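Local coordinates for glycoside hydrolase family 16 protein (Bacteroides ovatus, PDB 7KR6), which probably hydrolyses O-glycosidic bonds as a family 16 endo-glucanase, here in complex with a fluorinated oligoglucoside active-site label, at residues I169-S174 with E179-K184; N43-D46 with T51-T54; P119-G124 with S190-N195. The protein carries 1 engineered substitution. All blocks are in the same frame, centred on the assembly; numbering follows the deposited sequence. Where two conformers were deposited one is given.

In the fold
The three contacts sit at separate places on a beta-rich family 16 fold that holds no helix. Interaction 1 (169-174 with 179-184) reaches the bound glycan: His-170 belongs to the sugar pocket and touches the 2-fluoro-glucose. Interaction 2 (43-46 with 51-54) lies on the opposite side of the chain's centre, with centres about 28 Å apart. Interaction 3 (119-124 with 190-195) joins two loops distant in sequence, and the hairpin of interaction 1 falls between its segments in the chain. Its nearest atoms are about 11 Å from interaction 1 and about 17 Å from interaction 2, and the side chain of Thr-121 is about 11 Å from the fluoro-sugar.

Interaction 1: residues I169-S174 with E179-K184; sequences IHYGPS and EQQYYK. With G2F (2-deoxy-2-fluoro-alpha-D-glucopyranose), chain C.
The imidazole of His-170 is sandwiched between a protein chain and a sugar: Gln-180 CG lies over one face, 3.9 Å from the ring centroid in a CH-pi contact, and the fluorine F2 of the bound 2-fluoro-glucose sits over the centre of the other, 3.3 Å from His-170 NE2. The setting is an antiparallel beta hairpin, strands 164-171 and 179-186, whose local axes run at 173°. His-170 and Gln-180 form a non-hydrogen-bonded pair on the sugar-facing side. The extended glutamine carries its amide past the CE1 rim on the face that CG covers, Gln-180 CD 3.4 Å from His-170 CE1 and the planes 29° apart. His-170 ND1 is hydrogen-bonded to His-178, just before the second strand, which helps fix the ring's rotation in the pocket.

The hydrogen-bonded pairs Ile-169/Gln-181 and Tyr-171/Glu-179 flank this one, each closed by two backbone bonds; the shortest runs from Glu-179 N to Tyr-171 O at 2.8 Å. Their side chains occupy the other face of the sheet. There, with CG of Tyr-171 set between its backbone N and carbonyl carbon (chi1 56°), the phenol swings across the partner strand and receives Glu-179 CB over one face, 3.8 Å from its centroid. Strand 179-186 also pairs with a strand of the second subunit, and Tyr-183 OH of that subunit is hydrogen-bonded to Glu-179 OE1. A water bridges that same OE1 to Tyr-171 OH. The phenol oxygen also accepts a nearly straight bond of 2.9 Å from Gln-181 NE2, lying close to the amide plane of that glutamine.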
ATOM      1  N   ILE A 169      -6.048   7.158   1.760  1.00 15.88           N
ATOM      2  CA  ILE A 169      -6.598   7.816   2.967  1.00 17.04           C
ATOM      3  C   ILE A 169      -5.926   7.186   4.178  1.00 18.51           C
ATOM      4  O   ILE A 169      -5.698   5.955   4.213  1.00 18.24           O
ATOM      5  CB  ILE A 169      -8.150   7.811   3.048  1.00 17.14           C
ATOM      6  CG1 ILE A 169      -8.767   6.414   2.892  1.00 18.53           C
ATOM      7  CG2 ILE A 169      -8.756   8.791   2.049  1.00 18.23           C
ATOM      8  CD1 ILE A 169     -10.273   6.377   3.158  1.00 18.63           C
ATOM      9  N   HIS A 170      -5.655   8.000   5.186  1.00 17.22           N
ATOM     10  CA  HIS A 170      -5.082   7.578   6.474  1.00 16.92           C
ATOM     11  C   HIS A 170      -5.974   8.118   7.600  1.00 17.42           C
ATOM     12  O   HIS A 170      -6.432   9.246   7.505  1.00 18.37           O
ATOM     13  CB  HIS A 170      -3.679   8.114   6.646  1.00 16.76           C
ATOM     14  CG  HIS A 170      -2.711   7.727   5.586  1.00 18.19           C
ATOM     15  ND1 HIS A 170      -1.672   6.842   5.834  1.00 20.81           N
ATOM     16  CD2 HIS A 170      -2.600   8.133   4.311  1.00 17.58           C
ATOM     17  CE1 HIS A 170      -0.958   6.736   4.737  1.00 19.57           C
ATOM     18  NE2 HIS A 170      -1.491   7.514   3.785  1.00 18.51           N
ATOM     19  N   TYR A 171      -6.170   7.329   8.637  1.00 17.62           N
ATOM     20  CA  TYR A 171      -7.120   7.656   9.713  1.00 17.76           C
ATOM     21  C   TYR A 171      -6.843   6.727  10.889  1.00 20.19           C
ATOM     22  O   TYR A 171      -5.891   5.939  10.871  1.00 19.63           O
ATOM     23  CB  TYR A 171      -8.534   7.588   9.130  1.00 18.67           C
ATOM     24  CG  TYR A 171      -8.894   6.278   8.489  1.00 19.34           C
ATOM     25  CD1 TYR A 171      -8.570   6.026   7.169  1.00 20.84           C
ATOM     26  CD2 TYR A 171      -9.547   5.261   9.188  1.00 19.84           C
ATOM     27  CE1 TYR A 171      -8.852   4.810   6.572  1.00 18.96           C
ATOM     28  CE2 TYR A 171      -9.878   4.054   8.599  1.00 19.81           C
ATOM     29  CZ  TYR A 171      -9.526   3.816   7.271  1.00 19.62           C
ATOM     30  OH  TYR A 171      -9.868   2.612   6.681  1.00 20.18           O
ATOM     31  N   GLY A 172      -7.624   6.892  11.952  1.00 20.66           N
ATOM     32  CA  GLY A 172      -7.462   6.091  13.184  1.00 21.70           C
ATOM     33  C   GLY A 172      -7.084   6.991  14.342  1.00 24.25           C
ATOM     34  O   GLY A 172      -6.646   8.114  14.132  1.00 20.83           O
ATOM     35  N   PRO A 173      -7.363   6.542  15.588  1.00 26.58           N
ATOM     36  CA  PRO A 173      -7.259   7.445  16.722  1.00 27.12           C
ATOM     37  C   PRO A 173      -5.851   7.806  17.202  1.00 28.75           C
ATOM     38  O   PRO A 173      -5.743   8.791  17.980  1.00 31.78           O
ATOM     39  CB  PRO A 173      -8.057   6.721  17.823  1.00 30.31           C
ATOM     40  CG  PRO A 173      -8.008   5.261  17.438  1.00 27.65           C
ATOM     41  CD  PRO A 173      -7.994   5.262  15.909  1.00 29.40           C
ATOM     42  N   SER A 174      -4.811   7.107  16.746  1.00 24.29           N
ATOM     43  CA  SER A 174      -3.406   7.371  17.117  1.00 28.44           C
ATOM     44  C   SER A 174      -2.495   6.718  16.088  1.00 29.32           C
ATOM     45  O   SER A 174      -3.007   5.896  15.328  1.00 28.01           O
ATOM     46  CB  SER A 174      -3.118   6.785  18.486  1.00 32.03           C
ATOM     47  OG  SER A 174      -3.065   5.374  18.349  1.00 33.57           O
ATOM     48  N   GLU A 179      -4.700   3.399  10.393  1.00 20.63           N
ATOM     49  CA  GLU A 179      -5.351   2.607   9.326  1.00 20.91           C
ATOM     50  C   GLU A 179      -5.054   3.315   8.014  1.00 20.41           C
ATOM     51  O   GLU A 179      -5.112   4.540   7.988  1.00 19.43           O
ATOM     52  CB  GLU A 179      -6.862   2.535   9.558  1.00 23.80           C
ATOM     53  CG  GLU A 179      -7.214   1.755  10.827  1.00 24.21           C
ATOM     54  CD  GLU A 179      -8.716   1.652  11.015  1.00 25.48           C
ATOM     55  OE1 GLU A 179      -9.405   1.206  10.140  1.00 24.07           O
ATOM     56  OE2 GLU A 179      -9.210   2.099  12.066  1.00 32.65           O
ATOM     57  N   GLN A 180      -4.906   2.559   6.927  1.00 20.53           N
ATOM     58  CA  GLN A 180      -4.605   3.163   5.624  1.00 19.60           C
ATOM     59  C   GLN A 180      -5.342   2.358   4.561  1.00 19.21           C
ATOM     60  O   GLN A 180      -5.321   1.104   4.644  1.00 19.37           O
ATOM     61  CB  GLN A 180      -3.106   3.123   5.321  1.00 22.66           C
ATOM     62  CG  GLN A 180      -2.769   3.660   3.945  1.00 26.67           C
ATOM     63  CD  GLN A 180      -1.315   3.606   3.564  1.00 29.84           C
ATOM     64  OE1 GLN A 180      -0.946   4.060   2.472  1.00 34.34           O
ATOM     65  NE2 GLN A 180      -0.482   3.181   4.496  1.00 26.53           N
ATOM     66  N   GLN A 181      -5.942   3.062   3.620  1.00 17.21           N
ATOM     67  CA  GLN A 181      -6.392   2.496   2.325  1.00 18.78           C
ATOM     68  C   GLN A 181      -5.577   3.129   1.218  1.00 17.37           C
ATOM     69  O   GLN A 181      -5.326   4.337   1.255  1.00 18.56           O
ATOM     70  CB  GLN A 181      -7.876   2.728   2.085  1.00 17.72           C
ATOM     71  CG  GLN A 181      -8.770   2.028   3.093  1.00 18.82           C
ATOM     72  CD  GLN A 181     -10.216   2.369   2.889  1.00 21.79           C
ATOM     73  OE1 GLN A 181     -10.730   2.310   1.781  1.00 24.47           O
ATOM     74  NE2 GLN A 181     -10.909   2.714   3.964  1.00 22.59           N
ATOM     75  N   TYR A 182      -5.102   2.378   0.244  0.50 17.40           N
ATOM     76  CA  TYR A 182      -4.561   3.051  -0.964  0.50 18.21           C
ATOM     77  C   TYR A 182      -4.903   2.257  -2.219  0.50 17.56           C
ATOM     78  O   TYR A 182      -5.356   1.108  -2.178  0.50 16.94           O
ATOM     79  CB  TYR A 182      -3.055   3.347  -0.896  0.50 17.58           C
ATOM     80  CG  TYR A 182      -2.107   2.191  -1.153  0.50 20.26           C
ATOM     81  CD1 TYR A 182      -1.994   1.583  -2.398  0.50 20.91           C
ATOM     82  CD2 TYR A 182      -1.229   1.783  -0.169  0.50 20.17           C
ATOM     83  CE1 TYR A 182      -1.085   0.559  -2.623  0.50 21.97           C
ATOM     84  CE2 TYR A 182      -0.295   0.778  -0.381  0.50 19.45           C
ATOM     85  CZ  TYR A 182      -0.233   0.153  -1.607  0.50 22.01           C
ATOM     86  OH  TYR A 182       0.693  -0.827  -1.810  0.50 21.89           O
ATOM     87  N   TYR A 183      -4.739   2.976  -3.304  1.00 18.58           N
ATOM     88  CA  TYR A 183      -4.915   2.528  -4.707  1.00 17.00           C
ATOM     89  C   TYR A 183      -3.709   3.030  -5.486  1.00 16.83           C
ATOM     90  O   TYR A 183      -3.292   4.192  -5.338  1.00 19.04           O
ATOM     91  CB  TYR A 183      -6.258   2.962  -5.266  1.00 18.40           C
ATOM     92  CG  TYR A 183      -6.449   2.739  -6.732  1.00 17.76           C
ATOM     93  CD1 TYR A 183      -6.609   1.454  -7.217  1.00 21.55           C
ATOM     94  CD2 TYR A 183      -6.365   3.761  -7.660  1.00 18.85           C
ATOM     95  CE1 TYR A 183      -6.790   1.188  -8.566  1.00 21.31           C
ATOM     96  CE2 TYR A 183      -6.602   3.513  -8.997  1.00 19.21           C
ATOM     97  CZ  TYR A 183      -6.811   2.232  -9.461  1.00 19.80           C
ATOM     98  OH  TYR A 183      -7.000   1.966 -10.803  1.00 20.84           O
ATOM     99  N   LYS A 184      -3.199   2.189  -6.388  1.00 17.48           N
ATOM    100  CA  LYS A 184      -2.091   2.535  -7.274  1.00 17.28           C
ATOM    101  C   LYS A 184      -2.422   1.972  -8.643  1.00 17.92           C
ATOM    102  O   LYS A 184      -2.815   0.812  -8.737  1.00 20.35           O
ATOM    103  CB  LYS A 184      -0.762   1.906  -6.803  1.00 23.05           C
TER
HETATM  104  C1  G2F C   1      -0.126  10.957   3.348  1.00 17.26           C
HETATM  105  C2  G2F C   1       0.875  10.463   4.336  1.00 18.10           C
HETATM  106  C3  G2F C   1       1.867  11.543   4.714  1.00 17.79           C
HETATM  107  C4  G2F C   1       2.559  11.996   3.453  1.00 16.81           C
HETATM  108  C5  G2F C   1       1.448  12.558   2.512  1.00 17.43           C
HETATM  109  C6  G2F C   1       1.902  13.166   1.205  1.00 18.70           C
HETATM  110  O3  G2F C   1       2.785  11.050   5.684  1.00 18.78           O
HETATM  111  O4  G2F C   1       3.566  13.002   3.826  1.00 18.64           O
HETATM  112  O5  G2F C   1       0.460  11.560   2.184  1.00 18.90           O
HETATM  113  O6  G2F C   1       2.806  12.230   0.506  1.00 19.33           O
HETATM  114  F2  G2F C   1       0.177   9.893   5.444  1.00 20.54           F
HETATM  115  O   HOH W   1     -11.587   1.174   7.957  1.00 25.17           O

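Interaction 2: residues N43-D46 with T51-T54; sequences NFFD and TKET
Backbone geometry keeps the two segments apart: 43-46 is an irregular loop that follows strand 38-40, whereas 51-54 begins as the short strand 51-52, and Phe-45 CA stands 9.3 Å from Thr-51 CA. The gap is spanned by side chains. Phe-45 points toward the other segment, its CG anti to the backbone N (chi1 -171°), which carries the ring out to Lys-52. The lysine chain, extended beyond CG, passes obliquely across one face of the ring. Its CG touches Phe-45 CZ at 3.6 Å, and its CE stands over the ring centre, 3.8 Å from the centroid and 11° off the normal, a CH-pi contact.

The contact joins the loop after strand 38-40 to strand 51-52, which pairs antiparallel with strand 93-107 in the beta-sandwich (jelly-roll) fold of family 16. Thr-51 and Glu-53 make backbone bonds to Asn-100 and Arg-98 on that longer strand. Phe-45 also packs against Val-72 and Val-74 of strand 72-77. Lys-52 NZ lies above the same ring face as CE, in a long cation-pi contact 5.0 Å from the Phe-45 centroid, with the methylene nearer the ring than the charge. The ammonium also donates to the carbonyl oxygen of Val-72, a bond that holds it above the ring.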
ATOM      1  N   ASN A  43      -0.854  34.473  -8.434  1.00 24.71           N
ATOM      2  CA  ASN A  43      -0.186  35.687  -8.958  1.00 26.08           C
ATOM      3  C   ASN A  43       0.784  36.213  -7.906  1.00 26.16           C
ATOM      4  O   ASN A  43       1.652  37.029  -8.234  1.00 27.09           O
ATOM      5  CB  ASN A  43      -1.217  36.728  -9.339  1.00 23.81           C
ATOM      6  CG  ASN A  43      -2.013  36.312 -10.548  1.00 24.69           C
ATOM      7  OD1 ASN A  43      -1.471  35.753 -11.491  1.00 29.33           O
ATOM      8  ND2 ASN A  43      -3.298  36.557 -10.522  1.00 26.53           N
ATOM      9  N   PHE A  44       0.604  35.798  -6.655  1.00 24.02           N
ATOM     10  CA  PHE A  44       1.480  36.107  -5.515  1.00 24.39           C
ATOM     11  C   PHE A  44       1.247  35.041  -4.451  1.00 23.81           C
ATOM     12  O   PHE A  44       0.273  34.277  -4.560  1.00 26.56           O
ATOM     13  CB  PHE A  44       1.202  37.518  -4.954  1.00 25.07           C
ATOM     14  CG  PHE A  44      -0.127  37.702  -4.289  1.00 23.87           C
ATOM     15  CD1 PHE A  44      -1.256  37.799  -5.061  1.00 25.55           C
ATOM     16  CD2 PHE A  44      -0.235  37.780  -2.906  1.00 23.34           C
ATOM     17  CE1 PHE A  44      -2.509  37.964  -4.490  1.00 27.80           C
ATOM     18  CE2 PHE A  44      -1.494  37.879  -2.332  1.00 24.46           C
ATOM     19  CZ  PHE A  44      -2.617  37.994  -3.126  1.00 25.13           C
ATOM     20  N   PHE A  45       2.159  34.996  -3.499  1.00 25.60           N
ATOM     21  CA  PHE A  45       2.098  34.088  -2.331  1.00 25.81           C
ATOM     22  C   PHE A  45       1.266  34.789  -1.262  1.00 27.20           C
ATOM     23  O   PHE A  45       1.743  35.742  -0.594  1.00 26.21           O
ATOM     24  CB  PHE A  45       3.468  33.722  -1.808  1.00 24.58           C
ATOM     25  CG  PHE A  45       3.387  32.632  -0.777  1.00 26.07           C
ATOM     26  CD1 PHE A  45       3.184  31.323  -1.187  1.00 26.34           C
ATOM     27  CD2 PHE A  45       3.425  32.911   0.576  1.00 24.06           C
ATOM     28  CE1 PHE A  45       3.094  30.314  -0.251  1.00 27.99           C
ATOM     29  CE2 PHE A  45       3.299  31.897   1.506  1.00 27.92           C
ATOM     30  CZ  PHE A  45       3.140  30.598   1.080  1.00 25.29           C
ATOM     31  N   ASP A  46       0.058  34.290  -1.061  1.00 24.08           N
ATOM     32  CA  ASP A  46      -0.938  34.898  -0.140  1.00 24.85           C
ATOM     33  C   ASP A  46      -0.820  34.284   1.249  1.00 26.99           C
ATOM     34  O   ASP A  46      -1.368  33.167   1.475  1.00 26.45           O
ATOM     35  CB  ASP A  46      -2.317  34.802  -0.739  1.00 24.71           C
ATOM     36  CG  ASP A  46      -3.395  35.477   0.102  1.00 27.03           C
ATOM     37  OD1 ASP A  46      -3.081  35.975   1.206  1.00 29.49           O
ATOM     38  OD2 ASP A  46      -4.501  35.518  -0.386  1.00 31.32           O
ATOM     39  N   THR A  51       0.921  28.836   4.493  1.00 22.42           N
ATOM     40  CA  THR A  51       2.100  28.875   5.348  1.00 24.00           C
ATOM     41  C   THR A  51       3.168  27.998   4.700  1.00 25.72           C
ATOM     42  O   THR A  51       2.860  26.825   4.425  1.00 24.87           O
ATOM     43  CB  THR A  51       1.769  28.396   6.755  1.00 26.16           C
ATOM     44  OG1 THR A  51       0.603  29.125   7.122  1.00 24.31           O
ATOM     45  CG2 THR A  51       2.893  28.553   7.749  1.00 30.63           C
ATOM     46  N   LYS A  52       4.354  28.546   4.496  1.00 23.65           N
ATOM     47  CA  LYS A  52       5.565  27.765   4.165  1.00 22.41           C
ATOM     48  C   LYS A  52       6.065  27.018   5.392  1.00 26.26           C
ATOM     49  O   LYS A  52       6.124  27.580   6.480  1.00 27.51           O
ATOM     50  CB  LYS A  52       6.672  28.674   3.607  1.00 22.26           C
ATOM     51  CG  LYS A  52       6.246  29.534   2.441  1.00 24.72           C
ATOM     52  CD  LYS A  52       7.372  30.382   1.932  1.00 25.23           C
ATOM     53  CE  LYS A  52       7.002  31.293   0.794  1.00 26.73           C
ATOM     54  NZ  LYS A  52       8.231  31.913   0.217  1.00 28.05           N
ATOM     55  N   GLU A  53       6.436  25.746   5.214  1.00 23.22           N
ATOM     56  CA  GLU A  53       6.889  24.884   6.314  1.00 23.05           C
ATOM     57  C   GLU A  53       8.403  24.855   6.329  1.00 23.82           C
ATOM     58  O   GLU A  53       9.048  24.932   5.236  1.00 25.51           O
ATOM     59  CB  GLU A  53       6.286  23.467   6.248  1.00 22.98           C
ATOM     60  CG  GLU A  53       4.786  23.486   6.389  1.00 24.65           C
ATOM     61  CD  GLU A  53       4.169  22.103   6.547  1.00 23.18           C
ATOM     62  OE1 GLU A  53       4.788  21.291   7.230  1.00 29.86           O
ATOM     63  OE2 GLU A  53       3.112  21.852   5.956  1.00 23.10           O
ATOM     64  N   THR A  54       8.928  24.709   7.542  1.00 23.48           N
ATOM     65  CA  THR A  54      10.372  24.579   7.852  1.00 25.49           C
ATOM     66  C   THR A  54      10.588  23.341   8.701  1.00 27.60           C
ATOM     67  O   THR A  54      10.026  23.260   9.809  1.00 25.40           O
ATOM     68  CB  THR A  54      10.944  25.789   8.607  1.00 27.35           C
ATOM     69  OG1 THR A  54      10.707  26.932   7.793  1.00 30.28           O
ATOM     70  CG2 THR A  54      12.425  25.603   8.863  1.00 30.97           C
TER

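Interaction 3: residues P119-G124 with S190-N195; sequences PKTNGG and SLQDGN
Gln-192 OE1 is gripped by two donors: Thr-121 N at 3.0 Å and a water at 2.7 Å that in turn accepts from Asn-122 N. The Thr-121 N-H reaches this oxygen from above the amide plane, 56° out of it, and therefore not along a lone pair. At the other end of the same amide, Gln-192 NE2 donates to Thr-121 OG1 at 3.0 Å, the hydroxyl tilted 22° from the amide plane. The stem of Gln-192 lies against Pro-119 O, 3.3 Å from Gln-192 CD.

Lys-120 holds the backbone instead. Its chain bends at the last torsion, and NZ meets Gln-192 O at 2.8 Å, almost head-on to the carbonyl (C=O...N angle 165°), while forming a salt bridge with Glu-162. The bonds of Gln-192 and Lys-120 join the loop between strands 112-117 and 125-133 to the one leading into strand 197-203. Within 190-195, Ser-190 OG accepts from Gln-192 N in an ST turn, and Asp-193 OD1 from Asn-195 N in an Asx turn. Because the backbone N-H of Thr-121 can only donate, it sets which end of the buried Gln-192 amide is oxygen, and the carboxylate of Glu-162 probably offsets the lysine charge.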
ATOM      1  N   PRO A 119       7.822  17.331 -12.153  1.00 22.86           N
ATOM      2  CA  PRO A 119       9.129  16.909 -12.647  1.00 23.36           C
ATOM      3  C   PRO A 119       9.070  15.395 -12.913  1.00 21.86           C
ATOM      4  O   PRO A 119       8.220  14.662 -12.389  1.00 23.08           O
ATOM      5  CB  PRO A 119      10.068  17.172 -11.469  1.00 24.07           C
ATOM      6  CG  PRO A 119       9.174  16.949 -10.288  1.00 25.61           C
ATOM      7  CD  PRO A 119       7.811  17.467 -10.696  1.00 24.88           C
ATOM      8  N   LYS A 120      10.002  14.914 -13.725  1.00 23.19           N
ATOM      9  CA  LYS A 120      10.316  13.470 -13.757  1.00 25.31           C
ATOM     10  C   LYS A 120      10.730  13.003 -12.364  1.00 21.08           C
ATOM     11  O   LYS A 120      11.713  13.503 -11.808  1.00 23.43           O
ATOM     12  CB  LYS A 120      11.343  13.240 -14.871  1.00 30.38           C
ATOM     13  CG  LYS A 120      10.696  13.444 -16.234  1.00 31.51           C
ATOM     14  CD  LYS A 120      11.522  13.047 -17.395  1.00 37.10           C
ATOM     15  CE  LYS A 120      10.976  13.643 -18.674  1.00 36.49           C
ATOM     16  NZ  LYS A 120       9.654  13.091 -19.045  1.00 32.18           N
ATOM     17  N   THR A 121       9.998  12.041 -11.811  1.00 20.16           N
ATOM     18  CA  THR A 121      10.199  11.622 -10.409  1.00 19.32           C
ATOM     19  C   THR A 121      11.235  10.509 -10.306  1.00 20.26           C
ATOM     20  O   THR A 121      11.759  10.298  -9.172  1.00 20.30           O
ATOM     21  CB  THR A 121       8.882  11.179  -9.765  1.00 18.97           C
ATOM     22  OG1 THR A 121       8.247  10.130 -10.520  1.00 19.49           O
ATOM     23  CG2 THR A 121       7.960  12.360  -9.600  1.00 19.01           C
ATOM     24  N   ASN A 122      11.479   9.784 -11.406  1.00 19.72           N
ATOM     25  CA  ASN A 122      12.344   8.576 -11.385  1.00 21.87           C
ATOM     26  C   ASN A 122      13.588   8.828 -10.517  1.00 21.79           C
ATOM     27  O   ASN A 122      14.300   9.827 -10.756  1.00 21.98           O
ATOM     28  CB  ASN A 122      12.712   8.062 -12.795  1.00 22.64           C
ATOM     29  CG  ASN A 122      13.063   6.577 -12.741  1.00 26.36           C
ATOM     30  OD1 ASN A 122      13.875   6.181 -11.947  1.00 31.18           O
ATOM     31  ND2 ASN A 122      12.283   5.715 -13.373  1.00 37.94           N
ATOM     32  N   GLY A 123      13.843   7.958  -9.536  1.00 21.88           N
ATOM     33  CA  GLY A 123      15.057   8.045  -8.693  1.00 22.14           C
ATOM     34  C   GLY A 123      14.865   8.810  -7.409  1.00 19.91           C
ATOM     35  O   GLY A 123      15.853   9.176  -6.760  1.00 21.53           O
ATOM     36  N   GLY A 124      13.614   9.009  -6.984  1.00 19.51           N
ATOM     37  CA  GLY A 124      13.360   9.391  -5.593  1.00 19.64           C
ATOM     38  C   GLY A 124      12.554  10.666  -5.363  1.00 20.83           C
ATOM     39  O   GLY A 124      12.302  10.945  -4.171  1.00 20.93           O
ATOM     40  N   SER A 190       1.896   9.984 -19.908  1.00 23.61           N
ATOM     41  CA  SER A 190       2.830  10.590 -18.928  1.00 23.07           C
ATOM     42  C   SER A 190       2.204  11.842 -18.292  1.00 22.67           C
ATOM     43  O   SER A 190       1.581  12.669 -19.023  1.00 23.45           O
ATOM     44  CB  SER A 190       4.147  10.940 -19.560  1.00 21.08           C
ATOM     45  OG  SER A 190       4.930  11.708 -18.678  1.00 21.91           O
ATOM     46  N   LEU A 191       2.297  11.950 -16.961  1.00 21.83           N
ATOM     47  CA  LEU A 191       1.933  13.155 -16.181  1.00 20.44           C
ATOM     48  C   LEU A 191       3.167  13.996 -15.936  1.00 20.88           C
ATOM     49  O   LEU A 191       3.042  15.045 -15.297  1.00 21.37           O
ATOM     50  CB  LEU A 191       1.274  12.742 -14.869  1.00 20.33           C
ATOM     51  CG  LEU A 191      -0.035  12.013 -15.069  1.00 21.39           C
ATOM     52  CD1 LEU A 191      -0.482  11.450 -13.719  1.00 21.25           C
ATOM     53  CD2 LEU A 191      -1.114  12.949 -15.655  1.00 23.31           C
ATOM     54  N   GLN A 192       4.314  13.606 -16.532  1.00 21.38           N
ATOM     55  CA  GLN A 192       5.620  14.206 -16.223  1.00 21.93           C
ATOM     56  C   GLN A 192       6.232  14.608 -17.573  1.00 23.79           C
ATOM     57  O   GLN A 192       7.374  14.239 -17.840  1.00 25.84           O
ATOM     58  CB  GLN A 192       6.503  13.279 -15.404  1.00 21.24           C
ATOM     59  CG  GLN A 192       5.897  12.907 -14.057  1.00 20.67           C
ATOM     60  CD  GLN A 192       6.678  11.844 -13.316  1.00 21.49           C
ATOM     61  OE1 GLN A 192       7.760  11.434 -13.746  1.00 21.15           O
ATOM     62  NE2 GLN A 192       6.102  11.313 -12.247  1.00 19.15           N
ATOM     63  N   ASP A 193       5.427  15.314 -18.356  1.00 24.91           N
ATOM     64  CA  ASP A 193       5.579  15.457 -19.831  1.00 27.28           C
ATOM     65  C   ASP A 193       5.788  16.945 -20.147  1.00 28.04           C
ATOM     66  O   ASP A 193       5.591  17.307 -21.299  1.00 30.93           O
ATOM     67  CB  ASP A 193       4.331  14.965 -20.559  1.00 27.06           C
ATOM     68  CG  ASP A 193       3.017  15.677 -20.216  1.00 31.47           C
ATOM     69  OD1 ASP A 193       2.938  16.249 -19.111  1.00 26.45           O
ATOM     70  OD2 ASP A 193       2.054  15.594 -21.049  1.00 29.72           O
ATOM     71  N   GLY A 194       6.074  17.780 -19.151  1.00 28.12           N
ATOM     72  CA  GLY A 194       6.253  19.233 -19.366  1.00 31.85           C
ATOM     73  C   GLY A 194       4.941  19.987 -19.543  1.00 31.74           C
ATOM     74  O   GLY A 194       5.018  21.169 -19.923  1.00 33.95           O
ATOM     75  N   ASN A 195       3.799  19.364 -19.252  1.00 28.31           N
ATOM     76  CA  ASN A 195       2.475  20.027 -19.323  1.00 28.02           C
ATOM     77  C   ASN A 195       1.793  19.980 -17.952  1.00 26.94           C
ATOM     78  O   ASN A 195       2.171  19.145 -17.103  1.00 25.18           O
ATOM     79  CB  ASN A 195       1.553  19.411 -20.364  1.00 32.50           C
ATOM     80  CG  ASN A 195       2.084  19.571 -21.779  1.00 36.95           C
ATOM     81  OD1 ASN A 195       2.047  18.623 -22.548  1.00 42.98           O
ATOM     82  ND2 ASN A 195       2.582  20.755 -22.114  1.00 34.29           N
TER
HETATM   83  O   HOH W   2       9.710   9.535 -13.814  1.00 22.01           O